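Glycerate dehydrogenase/glyoxylate reductase (Thermus thermophilus, PDB 2CUK) probably reduces glyoxylate and hydroxypyruvate with a nicotinamide cofactor, as a member of the D-isomer specific 2-hydroxyacid dehydrogenase family. Local coordinates at residues 101-106 against 157-162; 150-155 against 170-175. All blocks are in the same frame, centred on the assembly; numbering follows the deposited sequence.

Contact 1 of 2, residues 101-106 against 157-162; sequences ATADLT and QAVAKR
R162 lies flat over A103, whose CB sits 3.7 Å above the centre of the guanidinium plane, while D104 meets the same group at its edge. The two charged side chains cross at about a right angle, with carboxylate and guanidinium planes 47° apart. Both bonds of this side-on salt bridge end on one oxygen: R162 NE reaches D104 OD1 at 2.8 Å, nearly along the C-O axis, and R162 NH2 reaches D104 OD1 at 2.9 Å from above the carboxylate plane. The arginine chain runs extended from CG to NE, and its NH1 turns back to A158 O (3.0 Å), which also accepts the helical bond from R162 N on its other face. Beside this, A103 CB touches A158 CB at 3.6 Å. V159 points CG2 at A103 CA and at T106 CG2, the latter 3.9 Å away. The short helix segments cross at -47°, their axes 8.8 Å apart. E100 also pairs with R162 NH2, and Q143 of the second subunit binds D104 OD2. A buried guanidinium thus has its rotation fixed by bonds from all three nitrogens, and two nearby carboxylates would be expected to stabilise its positive charge.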
loop_
_atom_site.group_PDB
_atom_site.type_symbol
_atom_site.label_atom_id
_atom_site.label_comp_id
_atom_site.label_asym_id
_atom_site.label_seq_id
_atom_site.Cartn_x
_atom_site.Cartn_y
_atom_site.Cartn_z
ATOM N N ALA A 101 8.111 9.946 -3.812
ATOM C CA ALA A 101 8.364 8.874 -2.853
ATOM C C ALA A 101 7.520 9.051 -1.590
ATOM O O ALA A 101 6.935 8.095 -1.077
ATOM C CB ALA A 101 9.853 8.842 -2.491
ATOM N N THR A 102 7.467 10.280 -1.092
ATOM C CA THR A 102 6.697 10.581 0.109
ATOM C C THR A 102 5.211 10.405 -0.167
ATOM O O THR A 102 4.460 9.933 0.691
ATOM C CB THR A 102 6.954 12.020 0.573
ATOM O OG1 THR A 102 8.365 12.217 0.707
ATOM C CG2 THR A 102 6.266 12.291 1.921
ATOM N N ALA A 103 4.788 10.794 -1.369
ATOM C CA ALA A 103 3.391 10.670 -1.764
ATOM C C ALA A 103 3.039 9.196 -1.849
ATOM O O ALA A 103 1.939 8.788 -1.474
ATOM C CB ALA A 103 3.158 11.344 -3.120
ATOM N N ASP A 104 3.980 8.399 -2.352
ATOM C CA ASP A 104 3.730 6.977 -2.536
ATOM C C ASP A 104 3.434 6.296 -1.200
ATOM O O ASP A 104 2.519 5.496 -1.061
ATOM C CB ASP A 104 4.971 6.348 -3.167
ATOM C CG ASP A 104 4.971 6.613 -4.665
ATOM O OD1 ASP A 104 3.949 7.082 -5.166
ATOM O OD2 ASP A 104 5.986 6.356 -5.309
ATOM N N LEU A 105 4.282 6.617 -0.203
ATOM C CA LEU A 105 4.123 5.988 1.099
ATOM C C LEU A 105 2.895 6.513 1.837
ATOM O O LEU A 105 2.282 5.830 2.650
ATOM C CB LEU A 105 5.379 6.252 1.925
ATOM C CG LEU A 105 5.319 5.564 3.292
ATOM C CD1 LEU A 105 6.116 4.255 3.327
ATOM C CD2 LEU A 105 5.877 6.436 4.418
ATOM N N THR A 106 2.565 7.793 1.572
ATOM C CA THR A 106 1.320 8.310 2.121
ATOM C C THR A 106 0.159 7.429 1.675
ATOM O O THR A 106 -0.664 6.994 2.471
ATOM C CB THR A 106 1.110 9.751 1.641
ATOM O OG1 THR A 106 2.199 10.562 2.093
ATOM C CG2 THR A 106 -0.197 10.308 2.220
ATOM N N GLN A 157 -0.180 17.760 -3.472
ATOM C CA GLN A 157 -0.733 17.690 -4.815
ATOM C C GLN A 157 -0.479 16.323 -5.441
ATOM O O GLN A 157 -1.313 15.813 -6.184
ATOM C CB GLN A 157 -0.133 18.796 -5.686
ATOM C CG GLN A 157 -0.579 20.196 -5.271
ATOM C CD GLN A 157 0.071 21.289 -6.093
ATOM O OE1 GLN A 157 -0.009 21.292 -7.324
ATOM N NE2 GLN A 157 0.719 22.228 -5.413
ATOM N N ALA A 158 0.680 15.738 -5.145
ATOM C CA ALA A 158 1.012 14.419 -5.674
ATOM C C ALA A 158 0.084 13.392 -5.032
ATOM O O ALA A 158 -0.343 12.443 -5.678
ATOM C CB ALA A 158 2.463 14.077 -5.366
ATOM N N VAL A 159 -0.232 13.588 -3.754
ATOM C CA VAL A 159 -1.119 12.658 -3.063
ATOM C C VAL A 159 -2.523 12.739 -3.662
ATOM O O VAL A 159 -3.160 11.714 -3.925
ATOM C CB VAL A 159 -1.168 12.955 -1.540
ATOM C CG1 VAL A 159 -2.260 12.125 -0.882
ATOM C CG2 VAL A 159 0.197 12.626 -0.901
ATOM N N ALA A 160 -2.993 13.959 -3.897
ATOM C CA ALA A 160 -4.315 14.175 -4.472
ATOM C C ALA A 160 -4.459 13.490 -5.826
ATOM O O ALA A 160 -5.501 12.911 -6.126
ATOM C CB ALA A 160 -4.582 15.673 -4.617
ATOM N N LYS A 161 -3.416 13.561 -6.649
ATOM C CA LYS A 161 -3.465 12.935 -7.965
ATOM C C LYS A 161 -3.667 11.431 -7.837
ATOM O O LYS A 161 -4.470 10.835 -8.557
ATOM C CB LYS A 161 -2.177 13.218 -8.746
ATOM C CG LYS A 161 -2.092 14.623 -9.352
ATOM C CD LYS A 161 -2.740 14.695 -10.740
ATOM C CE LYS A 161 -4.254 14.516 -10.688
ATOM N NZ LYS A 161 -4.867 14.398 -12.052
ATOM N N ARG A 162 -2.928 10.817 -6.922
ATOM C CA ARG A 162 -3.048 9.384 -6.713
ATOM C C ARG A 162 -4.442 9.047 -6.199
ATOM O O ARG A 162 -5.085 8.115 -6.677
ATOM C CB ARG A 162 -1.992 8.915 -5.711
ATOM C CG ARG A 162 -0.583 8.888 -6.283
ATOM C CD ARG A 162 0.453 9.034 -5.175
ATOM N NE ARG A 162 1.811 8.837 -5.666
ATOM C CZ ARG A 162 2.471 9.690 -6.441
ATOM N NH1 ARG A 162 1.907 10.830 -6.831
ATOM N NH2 ARG A 162 3.698 9.389 -6.843
#

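Contact 2 of 2, residues 150-155 against 170-175; sequences VGMGRI and VVYHAR
H173 O receives the backbone N-H of G151 across the contact, with G151 N 2.7 Å from H173 O and an N-H...O angle of 156°. This bond continues the parallel pairing of V150 with H173, whose CA atoms are 5.0 Å apart, just as strand 146-150 gives way to the loop. G151 has a positive phi, a backbone shape that glycine adopts readily because it has no side chain to meet the carbonyl of V150. Next along the loop, M152 lays its bent side chain across Y172 at about a right angle. Its SD stands 5.0 Å from the ring centroid, 35° off the ring normal, an oblique Met-aromatic contact. The tyrosine CG lies between its own backbone N and carbonyl carbon (chi1 77°), which turns the ring toward the M152 side of the strand, although the closest carbon approach there is too short to be trusted. F184 meets this ring edge-to-face, and Y172 OH bonds to K178 N. Past the strand end, A174 CB approaches M152 N at 4.1 Å, and R175 brings NH2 to within 4.2 Å of V150 CG1. G153 takes the N-cap position of the following helix. Strand, glycine turn and helix, with G151 and G153 in a GxGxxG pattern, are consistent with the dinucleotide-binding beta-alpha-beta unit of a Rossmann fold, as expected of this NAD-dependent family.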
loop_
_atom_site.group_PDB
_atom_site.type_symbol
_atom_site.label_atom_id
_atom_site.label_comp_id
_atom_site.label_asym_id
_atom_site.label_seq_id
_atom_site.Cartn_x
_atom_site.Cartn_y
_atom_site.Cartn_z
ATOM N N VAL A 150 -4.387 18.730 4.432
ATOM C CA VAL A 150 -4.079 19.932 5.198
ATOM C C VAL A 150 -2.686 20.334 4.738
ATOM O O VAL A 150 -1.683 19.787 5.200
ATOM C CB VAL A 150 -4.060 19.663 6.716
ATOM C CG1 VAL A 150 -3.696 20.935 7.464
ATOM C CG2 VAL A 150 -5.412 19.160 7.169
ATOM N N GLY A 151 -2.643 21.291 3.814
ATOM C CA GLY A 151 -1.386 21.742 3.245
ATOM C C GLY A 151 -1.380 21.189 1.832
ATOM O O GLY A 151 -1.563 19.985 1.646
ATOM N N MET A 152 -1.194 22.048 0.834
ATOM C CA MET A 152 -1.202 21.595 -0.554
ATOM C C MET A 152 0.035 21.927 -1.365
ATOM O O MET A 152 -0.071 22.462 -2.468
ATOM C CB MET A 152 -2.428 22.136 -1.292
ATOM C CG MET A 152 -3.624 21.214 -1.238
ATOM S SD MET A 152 -3.285 19.577 -1.923
ATOM C CE MET A 152 -4.382 19.545 -3.311
ATOM N N GLY A 153 1.205 21.610 -0.821
ATOM C CA GLY A 153 2.438 21.855 -1.543
ATOM C C GLY A 153 2.573 20.772 -2.597
ATOM O O GLY A 153 1.574 20.165 -2.985
ATOM N N ARG A 154 3.794 20.505 -3.051
ATOM C CA ARG A 154 4.010 19.482 -4.073
ATOM C C ARG A 154 3.594 18.081 -3.618
ATOM O O ARG A 154 2.965 17.339 -4.372
ATOM C CB ARG A 154 5.476 19.473 -4.512
ATOM C CG ARG A 154 5.886 20.718 -5.297
ATOM C CD ARG A 154 7.343 20.658 -5.731
ATOM N NE ARG A 154 7.768 21.889 -6.395
ATOM C CZ ARG A 154 7.325 22.303 -7.580
ATOM N NH1 ARG A 154 6.436 21.586 -8.255
ATOM N NH2 ARG A 154 7.766 23.446 -8.088
ATOM N N ILE A 155 3.942 17.715 -2.389
ATOM C CA ILE A 155 3.576 16.395 -1.886
ATOM C C ILE A 155 2.059 16.258 -1.810
ATOM O O ILE A 155 1.494 15.278 -2.289
ATOM C CB ILE A 155 4.213 16.130 -0.503
ATOM C CG1 ILE A 155 5.736 16.106 -0.647
ATOM C CG2 ILE A 155 3.720 14.790 0.065
ATOM C CD1 ILE A 155 6.488 15.925 0.649
ATOM N N VAL A 170 -11.479 14.875 -3.620
ATOM C CA VAL A 170 -10.438 15.629 -2.934
ATOM C C VAL A 170 -10.813 17.059 -2.557
ATOM O O VAL A 170 -11.408 17.789 -3.348
ATOM C CB VAL A 170 -9.155 15.681 -3.786
ATOM C CG1 VAL A 170 -8.097 16.532 -3.086
ATOM C CG2 VAL A 170 -8.633 14.270 -4.026
ATOM N N VAL A 171 -10.455 17.441 -1.335
ATOM C CA VAL A 171 -10.693 18.789 -0.828
ATOM C C VAL A 171 -9.427 19.153 -0.072
ATOM O O VAL A 171 -8.617 18.273 0.240
ATOM C CB VAL A 171 -11.912 18.851 0.132
ATOM C CG1 VAL A 171 -13.163 18.378 -0.584
ATOM C CG2 VAL A 171 -11.647 18.008 1.369
ATOM N N TYR A 172 -9.231 20.431 0.224
ATOM C CA TYR A 172 -8.020 20.809 0.938
ATOM C C TYR A 172 -8.094 22.129 1.678
ATOM O O TYR A 172 -8.955 22.969 1.419
ATOM C CB TYR A 172 -6.834 20.852 -0.035
ATOM C CG TYR A 172 -6.788 22.081 -0.924
ATOM C CD1 TYR A 172 -5.944 23.155 -0.623
ATOM C CD2 TYR A 172 -7.589 22.173 -2.059
ATOM C CE1 TYR A 172 -5.899 24.291 -1.438
ATOM C CE2 TYR A 172 -7.557 23.302 -2.877
ATOM C CZ TYR A 172 -6.711 24.357 -2.563
ATOM O OH TYR A 172 -6.677 25.469 -3.381
ATOM N N HIS A 173 -7.177 22.287 2.622
ATOM C CA HIS A 173 -7.057 23.511 3.389
ATOM C C HIS A 173 -5.582 23.864 3.343
ATOM O O HIS A 173 -4.729 22.980 3.361
ATOM C CB HIS A 173 -7.485 23.319 4.841
ATOM C CG HIS A 173 -7.209 24.513 5.702
ATOM N ND1 HIS A 173 -7.846 25.722 5.520
ATOM C CD2 HIS A 173 -6.317 24.705 6.702
ATOM C CE1 HIS A 173 -7.356 26.609 6.369
ATOM N NE2 HIS A 173 -6.426 26.017 7.098
ATOM N N ALA A 174 -5.284 25.154 3.272
ATOM C CA ALA A 174 -3.903 25.619 3.234
ATOM C C ALA A 174 -3.906 27.085 3.640
ATOM O O ALA A 174 -4.961 27.725 3.651
ATOM C CB ALA A 174 -3.327 25.452 1.835
ATOM N N ARG A 175 -2.736 27.615 3.978
ATOM C CA ARG A 175 -2.660 29.012 4.393
ATOM C C ARG A 175 -3.115 29.949 3.261
ATOM O O ARG A 175 -3.521 31.088 3.468
ATOM C CB ARG A 175 -1.207 29.321 4.761
ATOM C CG ARG A 175 -0.615 28.377 5.817
ATOM C CD ARG A 175 -1.557 28.130 7.005
ATOM N NE ARG A 175 -1.839 26.693 7.122
ATOM C CZ ARG A 175 -2.661 26.282 8.097
ATOM N NH1 ARG A 175 -3.194 27.148 8.938
ATOM N NH2 ARG A 175 -2.950 24.980 8.201
#

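In the fold
The two contacts lie with their centres about 12 Å apart and share helix 154-165, which begins in contact 2 and carries 157-162 of contact 1. Along the chain their segments alternate: 101-106, 150-155, 157-162, 170-175. Contact 2 joins strands 146-150 and 169-173, the latter outermost in the chain's six-stranded parallel sheet, whereas contact 1 sets helix 99-114 against the helix that links those strands. Direct links exist as well: Q157 NE2 probably bonds to M152 O, and A160 packs on V170 and M152. The crossover helix thus packs between the sheet strands (L149 and V170) and helix 99-114, and the presumed NAD-binding domain reaches the interface with the second subunit through contact 1.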